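Local coordinates for methylenetetrahydrofolate--tRNA-(uracil-5-)-methyltransferase TrmFO (PDB 3G5S), which probably catalyses the FAD- and folate-dependent methylation of uridine 54 in tRNA to 5-methyluridine, at residues 370-382 with 391-403. Sequence-based numbering, arbitrary orientation. Where two conformers were deposited one is given.
Sequences PEESMLGGLVRYL and QPMYANWGLVPPV. With GSH (glutathione), chain C.
Tyr-381 and Met-393 meet at nearly a right angle in a Met-aromatic contact: the selenium of Met-393, a selenomethionine, stands above the ring face, 4.9 Å from its centroid. Met-393 is bent at chi2 (53°) and again at chi3 (52°), which turns its methyl back toward the phenol end, with CE 3.5 Å from Tyr-381 CZ. The Tyr-381 hydroxyl shares a water with Gln-391 O, and this water sits in the plane of the ring at its edge. Beside the same tyrosine, Leu-399 CD2 packs 3.7 Å from Tyr-381 CB, while its other methyl, CD1, reaches Leu-378 CD1. One turn before Leu-378, Met-374, also selenomethionine, leaves the helix anti to its own N and then bends twice, bringing CE 3.6 Å from Trp-397 CE3. Gly-377 lets the loop come close, its CA 3.5 Å from Leu-399 O; any CB there would strike that carbonyl. Leu-399 O takes two waters, one shared with Glu-371 O and one with Gly-377 O. Val-400 CG1 lies 3.4 Å from Glu-371 O, and the Pro-401 ring packs on the Glu-371 side chain.

Outside this layer, Ser-373 caps helix 374-384 by accepting from Gly-376 N, and Glu-70 receives the amides of Met-374 and Leu-375. Trp-397 NE1 is held by Thr-61 O, and Gln-391 lines the glutathione pocket. Without the ring, as with an alanine here, the Met-393 methyl is likely to lose its aromatic partner and the water at Gln-391 O its hydroxyl. Polar links between helix and loop run through water, leaving the fit of apolar groups to carry the contact.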
loop_
_atom_site.group_PDB
_atom_site.type_symbol
_atom_site.label_atom_id
_atom_site.label_comp_id
_atom_site.label_asym_id
_atom_site.label_seq_id
_atom_site.Cartn_x
_atom_site.Cartn_y
_atom_site.Cartn_z
ATOM N N PRO A 370 1.216 -4.076 16.819
ATOM C CA PRO A 370 2.367 -3.242 17.180
ATOM C C PRO A 370 3.250 -2.875 15.987
ATOM O O PRO A 370 3.215 -3.544 14.953
ATOM C CB PRO A 370 3.144 -4.128 18.151
ATOM C CG PRO A 370 2.755 -5.513 17.795
ATOM C CD PRO A 370 1.339 -5.455 17.319
ATOM N N GLU A 371 4.049 -1.827 16.159
ATOM C CA GLU A 371 4.923 -1.295 15.112
ATOM C C GLU A 371 5.922 -2.315 14.558
ATOM O O GLU A 371 6.357 -2.194 13.412
ATOM C CB GLU A 371 5.680 -0.060 15.637
ATOM C CG GLU A 371 6.543 -0.345 16.868
ATOM C CD GLU A 371 7.434 0.823 17.270
ATOM O OE1 GLU A 371 7.375 1.878 16.606
ATOM O OE2 GLU A 371 8.196 0.680 18.250
ATOM N N GLU A 372 6.297 -3.300 15.373
ATOM C CA GLU A 372 7.258 -4.320 14.946
ATOM C C GLU A 372 6.657 -5.316 13.971
ATOM O O GLU A 372 7.391 -5.979 13.239
ATOM C CB GLU A 372 7.826 -5.089 16.141
ATOM C CG GLU A 372 8.708 -4.268 17.050
ATOM C CD GLU A 372 7.936 -3.279 17.901
ATOM O OE1 GLU A 372 6.704 -3.447 18.066
ATOM O OE2 GLU A 372 8.580 -2.335 18.418
ATOM N N SER A 373 5.335 -5.462 13.992
ATOM C CA SER A 373 4.683 -6.367 13.063
ATOM C C SER A 373 4.515 -5.667 11.729
ATOM O O SER A 373 4.440 -4.436 11.662
ATOM C CB SER A 373 3.337 -6.857 13.597
ATOM O OG SER A 373 2.355 -5.847 13.609
HETATM N N MSE A 374 4.452 -6.447 10.662
HETATM C CA MSE A 374 4.289 -5.844 9.348
HETATM C C MSE A 374 2.898 -5.213 9.203
HETATM O O MSE A 374 2.769 -4.105 8.681
HETATM C CB MSE A 374 4.558 -6.855 8.238
HETATM C CG MSE A 374 4.590 -6.258 6.837
HETATM SE SE MSE A 374 5.874 -4.795 6.627
HETATM C CE MSE A 374 7.483 -5.728 7.169
ATOM N N LEU A 375 1.852 -5.893 9.659
ATOM C CA LEU A 375 0.527 -5.281 9.577
ATOM C C LEU A 375 0.489 -3.999 10.411
ATOM O O LEU A 375 -0.063 -2.986 9.981
ATOM C CB LEU A 375 -0.573 -6.250 10.014
ATOM C CG LEU A 375 -1.983 -5.650 9.987
ATOM C CD1 LEU A 375 -2.316 -5.039 8.619
ATOM C CD2 LEU A 375 -3.008 -6.697 10.376
ATOM N N GLY A 376 1.080 -4.039 11.600
ATOM C CA GLY A 376 1.137 -2.863 12.444
ATOM C C GLY A 376 1.908 -1.725 11.803
ATOM O O GLY A 376 1.491 -0.570 11.841
ATOM N N GLY A 377 3.053 -2.043 11.215
ATOM C CA GLY A 377 3.817 -1.016 10.537
ATOM C C GLY A 377 3.024 -0.408 9.393
ATOM O O GLY A 377 3.057 0.803 9.180
ATOM N N LEU A 378 2.310 -1.241 8.651
ATOM C CA LEU A 378 1.539 -0.761 7.519
ATOM C C LEU A 378 0.415 0.194 7.955
ATOM O O LEU A 378 0.293 1.293 7.414
ATOM C CB LEU A 378 0.981 -1.949 6.768
ATOM C CG LEU A 378 0.219 -1.647 5.487
ATOM C CD1 LEU A 378 1.070 -0.895 4.475
ATOM C CD2 LEU A 378 -0.308 -2.938 4.906
ATOM N N VAL A 379 -0.398 -0.208 8.929
ATOM C CA VAL A 379 -1.524 0.637 9.306
ATOM C C VAL A 379 -1.083 1.880 10.062
ATOM O O VAL A 379 -1.726 2.929 9.974
ATOM C CB VAL A 379 -2.647 -0.133 10.046
ATOM C CG1 VAL A 379 -3.176 -1.238 9.154
ATOM C CG2 VAL A 379 -2.178 -0.665 11.400
ATOM N N ARG A 380 0.020 1.776 10.795
ATOM C CA ARG A 380 0.531 2.944 11.484
ATOM C C ARG A 380 1.099 3.964 10.482
ATOM O O ARG A 380 0.966 5.171 10.685
ATOM C CB ARG A 380 1.473 2.551 12.637
ATOM C CG ARG A 380 0.725 1.800 13.738
ATOM C CD ARG A 380 1.617 1.251 14.837
ATOM N NE ARG A 380 0.843 0.395 15.734
ATOM C CZ ARG A 380 0.118 0.832 16.762
ATOM N NH1 ARG A 380 0.094 2.126 17.061
ATOM N NH2 ARG A 380 -0.567 -0.029 17.505
ATOM N N TYR A 381 1.671 3.478 9.379
ATOM C CA TYR A 381 2.077 4.346 8.273
ATOM C C TYR A 381 0.854 5.042 7.651
ATOM O O TYR A 381 0.868 6.256 7.437
ATOM C CB TYR A 381 2.859 3.561 7.204
ATOM C CG TYR A 381 3.282 4.408 6.026
ATOM C CD1 TYR A 381 4.515 5.043 6.016
ATOM C CD2 TYR A 381 2.455 4.573 4.922
ATOM C CE1 TYR A 381 4.918 5.821 4.947
ATOM C CE2 TYR A 381 2.841 5.364 3.844
ATOM C CZ TYR A 381 4.084 5.978 3.862
ATOM O OH TYR A 381 4.520 6.764 2.810
ATOM N N LEU A 382 -0.205 4.285 7.374
ATOM C CA LEU A 382 -1.424 4.870 6.812
ATOM C C LEU A 382 -1.910 6.051 7.642
ATOM O O LEU A 382 -2.351 7.071 7.101
ATOM C CB LEU A 382 -2.542 3.829 6.697
ATOM C CG LEU A 382 -2.333 2.664 5.731
ATOM C CD1 LEU A 382 -3.543 1.738 5.771
ATOM C CD2 LEU A 382 -2.043 3.144 4.303
ATOM N N GLN A 391 0.304 8.844 -1.231
ATOM C CA GLN A 391 0.261 7.743 -2.200
ATOM C C GLN A 391 0.100 6.408 -1.463
ATOM O O GLN A 391 0.418 6.313 -0.277
ATOM C CB GLN A 391 1.564 7.693 -3.018
ATOM C CG GLN A 391 1.824 8.905 -3.899
ATOM C CD GLN A 391 0.785 9.063 -4.989
ATOM O OE1 GLN A 391 0.501 8.133 -5.741
ATOM N NE2 GLN A 391 0.208 10.247 -5.073
ATOM N N PRO A 392 -0.370 5.364 -2.165
ATOM C CA PRO A 392 -0.567 4.072 -1.491
ATOM C C PRO A 392 0.727 3.378 -1.087
ATOM O O PRO A 392 1.797 3.643 -1.640
ATOM C CB PRO A 392 -1.295 3.228 -2.541
ATOM C CG PRO A 392 -1.905 4.251 -3.507
ATOM C CD PRO A 392 -0.890 5.357 -3.542
HETATM N N MSE A 393 0.605 2.460 -0.137
HETATM C CA MSE A 393 1.750 1.761 0.431
HETATM C C MSE A 393 1.563 0.248 0.392
HETATM O O MSE A 393 0.476 -0.260 0.677
HETATM C CB MSE A 393 1.958 2.228 1.871
HETATM C CG MSE A 393 3.183 1.643 2.561
HETATM SE SE MSE A 393 4.829 1.885 1.537
HETATM C CE MSE A 393 4.697 3.792 1.235
ATOM N N TYR A 394 2.640 -0.456 0.048
ATOM C CA TYR A 394 2.688 -1.904 0.187
ATOM C C TYR A 394 3.697 -2.312 1.255
ATOM O O TYR A 394 4.480 -1.484 1.728
ATOM C CB TYR A 394 2.924 -2.605 -1.150
ATOM C CG TYR A 394 4.208 -2.306 -1.900
ATOM C CD1 TYR A 394 4.187 -1.585 -3.085
ATOM C CD2 TYR A 394 5.424 -2.825 -1.477
ATOM C CE1 TYR A 394 5.349 -1.359 -3.811
ATOM C CE2 TYR A 394 6.599 -2.598 -2.196
ATOM C CZ TYR A 394 6.552 -1.867 -3.362
ATOM O OH TYR A 394 7.692 -1.632 -4.105
ATOM N N ALA A 395 3.664 -3.581 1.656
ATOM C CA ALA A 395 4.532 -4.059 2.729
ATOM C C ALA A 395 6.005 -3.964 2.336
ATOM O O ALA A 395 6.391 -4.388 1.253
ATOM C CB ALA A 395 4.189 -5.489 3.070
ATOM N N ASN A 396 6.814 -3.428 3.239
ATOM C CA ASN A 396 8.251 -3.312 3.025
ATOM C C ASN A 396 8.933 -3.114 4.373
ATOM O O ASN A 396 8.289 -2.729 5.354
ATOM C CB ASN A 396 8.585 -2.165 2.059
ATOM C CG ASN A 396 8.249 -0.808 2.633
ATOM O OD1 ASN A 396 7.136 -0.290 2.438
ATOM N ND2 ASN A 396 9.182 -0.232 3.368
ATOM N N TRP A 397 10.235 -3.370 4.418
ATOM C CA TRP A 397 10.964 -3.318 5.676
ATOM C C TRP A 397 11.138 -1.919 6.257
ATOM O O TRP A 397 11.472 -1.786 7.424
ATOM C CB TRP A 397 12.318 -4.013 5.546
ATOM C CG TRP A 397 12.220 -5.489 5.347
ATOM C CD1 TRP A 397 12.703 -6.203 4.290
ATOM C CD2 TRP A 397 11.644 -6.448 6.250
ATOM N NE1 TRP A 397 12.460 -7.544 4.472
ATOM C CE2 TRP A 397 11.812 -7.720 5.666
ATOM C CE3 TRP A 397 10.996 -6.351 7.487
ATOM C CZ2 TRP A 397 11.356 -8.892 6.285
ATOM C CZ3 TRP A 397 10.546 -7.515 8.100
ATOM C CH2 TRP A 397 10.728 -8.765 7.499
ATOM N N GLY A 398 10.913 -0.873 5.465
ATOM C CA GLY A 398 10.970 0.477 5.999
ATOM C C GLY A 398 9.870 0.810 6.998
ATOM O O GLY A 398 9.986 1.786 7.741
ATOM N N LEU A 399 8.817 -0.006 7.029
ATOM C CA LEU A 399 7.640 0.261 7.857
ATOM C C LEU A 399 7.825 -0.102 9.324
ATOM O O LEU A 399 7.051 0.341 10.163
ATOM C CB LEU A 399 6.442 -0.514 7.319
ATOM C CG LEU A 399 5.975 -0.111 5.927
ATOM C CD1 LEU A 399 4.905 -1.061 5.448
ATOM C CD2 LEU A 399 5.479 1.329 5.881
ATOM N N VAL A 400 8.813 -0.940 9.628
ATOM C CA VAL A 400 9.040 -1.405 10.997
ATOM C C VAL A 400 10.352 -0.826 11.525
ATOM O O VAL A 400 11.171 -0.336 10.750
ATOM C CB VAL A 400 9.052 -2.951 11.088
ATOM C CG1 VAL A 400 7.721 -3.530 10.606
ATOM C CG2 VAL A 400 10.226 -3.535 10.308
ATOM N N PRO A 401 10.563 -0.866 12.849
ATOM C CA PRO A 401 11.806 -0.298 13.371
ATOM C C PRO A 401 13.014 -1.060 12.859
ATOM O O PRO A 401 12.922 -2.234 12.499
ATOM C CB PRO A 401 11.667 -0.486 14.885
ATOM C CG PRO A 401 10.198 -0.566 15.115
ATOM C CD PRO A 401 9.667 -1.303 13.932
ATOM N N PRO A 402 14.163 -0.385 12.832
ATOM C CA PRO A 402 15.402 -1.049 12.441
ATOM C C PRO A 402 15.753 -2.158 13.423
ATOM O O PRO A 402 15.269 -2.176 14.555
ATOM C CB PRO A 402 16.449 0.070 12.547
ATOM C CG PRO A 402 15.706 1.335 12.788
ATOM C CD PRO A 402 14.394 0.962 13.378
ATOM N N VAL A 403 16.604 -3.077 12.990
ATOM C CA VAL A 403 17.325 -3.915 13.929
ATOM C C VAL A 403 18.712 -3.323 13.970
ATOM O O VAL A 403 19.429 -3.331 12.972
ATOM C CB VAL A 403 17.397 -5.377 13.479
ATOM C CG1 VAL A 403 18.393 -6.149 14.343
ATOM C CG2 VAL A 403 16.010 -6.005 13.539
HETATM N N1 GSH C . -2.304 10.554 -6.430
HETATM C CA1 GSH C . -2.686 11.680 -5.598
HETATM C C1 GSH C . -3.640 12.636 -6.296
HETATM O O11 GSH C . -4.141 12.285 -7.549
HETATM O O12 GSH C . -4.162 13.498 -5.669
HETATM C CB1 GSH C . -1.507 12.397 -4.947
HETATM C CG1 GSH C . -0.776 13.449 -5.773
HETATM C CD1 GSH C . 0.065 12.985 -6.960
HETATM O OE1 GSH C . 0.009 11.878 -7.391
HETATM N N2 GSH C . 0.961 13.948 -7.535
HETATM C CA2 GSH C . 1.863 13.571 -8.578
HETATM C C2 GSH C . 3.303 13.461 -8.087
HETATM O O2 GSH C . 3.987 14.427 -8.020
HETATM C CB2 GSH C . 1.703 14.586 -9.698
HETATM S SG2 GSH C . 2.555 14.224 -11.248
HETATM N N3 GSH C . 3.920 12.151 -8.163
HETATM C CA3 GSH C . 5.333 12.015 -7.881
HETATM C C3 GSH C . 5.688 12.104 -6.404
HETATM O O31 GSH C . 6.706 12.590 -6.021
HETATM O O32 GSH C . 4.655 11.849 -5.524
HETATM O O HOH W 1 5.995 0.482 12.649
HETATM O O HOH W 2 5.032 2.227 10.347
HETATM O O HOH W 3 3.156 6.602 0.406
#